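Side-chain contact in DNA mismatch repair protein MutS (Thermus aquaticus, PDB 1EWQ), which binds mismatched DNA, probably as the recognition step of mismatch repair, and has a weak ATPase activity: residues G321-L326 with V529-A534. Sequence-based numbering, arbitrary orientation.
Sequences GVRRLL and VYAALA
R323 reaches from helix 316-326 across the flank of helix 514-540, where A531 and A532 offer it a low surface. The aliphatic start of the arginine does the first touching: CG of R323 lies 4.0 Å from CB of A531, a plain van der Waals contact. At A531 a single methyl suits the place, because the helix backbones come close here, with CA of R323 only 7.1 Å from CA of A531. Further out, CD of R323 passes 4.1 Å from the carbonyl O of A531, and the chain then bends (chi3 58°), bringing the guanidinium obliquely up to A532. The small methyl of A532 lets NH1 of R323 come within 3.8 Å of CA of A532. Both segments lie within the MutS domain III family region, and the buried contact joins parts of it some 200 residues apart in sequence, about 33 Å from the bound DNA at the nearest atoms. Arginine fits such a site since its methylenes can pack against alanine while its charged end finds polar partners: NE forms a salt bridge with E535, one turn on from A531, and NH1 donates to the carbonyl O of E278.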
# COMPACT_ATOMS: atom_id res chain seq x y z
N GLY C 321 32.32 -18.57 15.69
CA GLY C 321 32.52 -19.73 14.85
C GLY C 321 31.21 -20.42 14.55
O GLY C 321 30.90 -20.74 13.39
N VAL C 322 30.42 -20.65 15.59
CA VAL C 322 29.12 -21.30 15.43
C VAL C 322 28.22 -20.46 14.51
O VAL C 322 27.59 -20.99 13.59
CB VAL C 322 28.44 -21.50 16.81
CG1 VAL C 322 26.97 -21.85 16.63
CG2 VAL C 322 29.14 -22.63 17.55
N ARG C 323 28.19 -19.15 14.75
CA ARG C 323 27.38 -18.23 13.95
C ARG C 323 27.83 -18.22 12.48
O ARG C 323 27.00 -18.10 11.57
CB ARG C 323 27.44 -16.81 14.57
CG ARG C 323 26.67 -16.68 15.89
CD ARG C 323 26.89 -15.33 16.60
NE ARG C 323 26.53 -14.19 15.77
CZ ARG C 323 25.29 -13.90 15.37
NH1 ARG C 323 24.27 -14.68 15.74
NH2 ARG C 323 25.06 -12.85 14.59
N ARG C 324 29.13 -18.34 12.25
CA ARG C 324 29.68 -18.37 10.90
C ARG C 324 29.11 -19.60 10.19
O ARG C 324 28.62 -19.51 9.07
CB ARG C 324 31.21 -18.48 10.94
CG ARG C 324 31.97 -17.45 10.12
CD ARG C 324 33.41 -17.90 9.87
NE ARG C 324 34.11 -18.23 11.11
CZ ARG C 324 34.40 -17.36 12.07
NH1 ARG C 324 34.07 -16.08 11.94
NH2 ARG C 324 35.00 -17.77 13.18
N LEU C 325 29.19 -20.74 10.87
CA LEU C 325 28.71 -22.00 10.30
C LEU C 325 27.19 -22.01 10.10
O LEU C 325 26.72 -22.45 9.05
CB LEU C 325 29.15 -23.19 11.17
CG LEU C 325 30.67 -23.46 11.09
CD1 LEU C 325 31.10 -24.41 12.20
CD2 LEU C 325 31.02 -24.04 9.71
N LEU C 326 26.45 -21.52 11.09
CA LEU C 326 24.99 -21.49 11.01
C LEU C 326 24.50 -20.65 9.83
O LEU C 326 23.48 -20.95 9.22
CB LEU C 326 24.39 -20.92 12.29
CG LEU C 326 24.52 -21.80 13.53
CD1 LEU C 326 23.90 -21.06 14.73
CD2 LEU C 326 23.83 -23.14 13.29
N VAL C 529 19.80 -19.45 18.93
CA VAL C 529 19.23 -18.43 19.81
C VAL C 529 20.18 -17.97 20.93
O VAL C 529 20.36 -16.78 21.15
CB VAL C 529 17.91 -18.92 20.42
CG1 VAL C 529 17.43 -17.96 21.50
CG2 VAL C 529 16.84 -19.01 19.31
N TYR C 530 20.79 -18.93 21.62
CA TYR C 530 21.71 -18.60 22.69
C TYR C 530 22.90 -17.78 22.18
O TYR C 530 23.28 -16.79 22.79
CB TYR C 530 22.22 -19.89 23.34
CG TYR C 530 21.15 -20.67 24.06
CD1 TYR C 530 21.07 -22.06 23.94
CD2 TYR C 530 20.25 -20.04 24.93
CE1 TYR C 530 20.12 -22.79 24.66
CE2 TYR C 530 19.30 -20.76 25.65
CZ TYR C 530 19.24 -22.14 25.51
OH TYR C 530 18.32 -22.85 26.25
N ALA C 531 23.47 -18.20 21.05
CA ALA C 531 24.60 -17.47 20.48
C ALA C 531 24.15 -16.08 20.03
O ALA C 531 24.88 -15.10 20.17
CB ALA C 531 25.20 -18.26 19.30
N ALA C 532 22.93 -16.01 19.51
CA ALA C 532 22.37 -14.74 19.04
C ALA C 532 22.12 -13.76 20.19
O ALA C 532 22.39 -12.56 20.07
CB ALA C 532 21.07 -14.99 18.29
N LEU C 533 21.58 -14.26 21.30
CA LEU C 533 21.31 -13.39 22.44
C LEU C 533 22.64 -12.94 23.04
O LEU C 533 22.73 -11.84 23.59
CB LEU C 533 20.47 -14.13 23.50
CG LEU C 533 19.03 -14.47 23.08
CD1 LEU C 533 18.34 -15.29 24.15
CD2 LEU C 533 18.27 -13.19 22.84
N ALA C 534 23.66 -13.80 22.94
CA ALA C 534 24.98 -13.45 23.46
C ALA C 534 25.56 -12.36 22.57
O ALA C 534 26.19 -11.42 23.06
CB ALA C 534 25.91 -14.67 23.48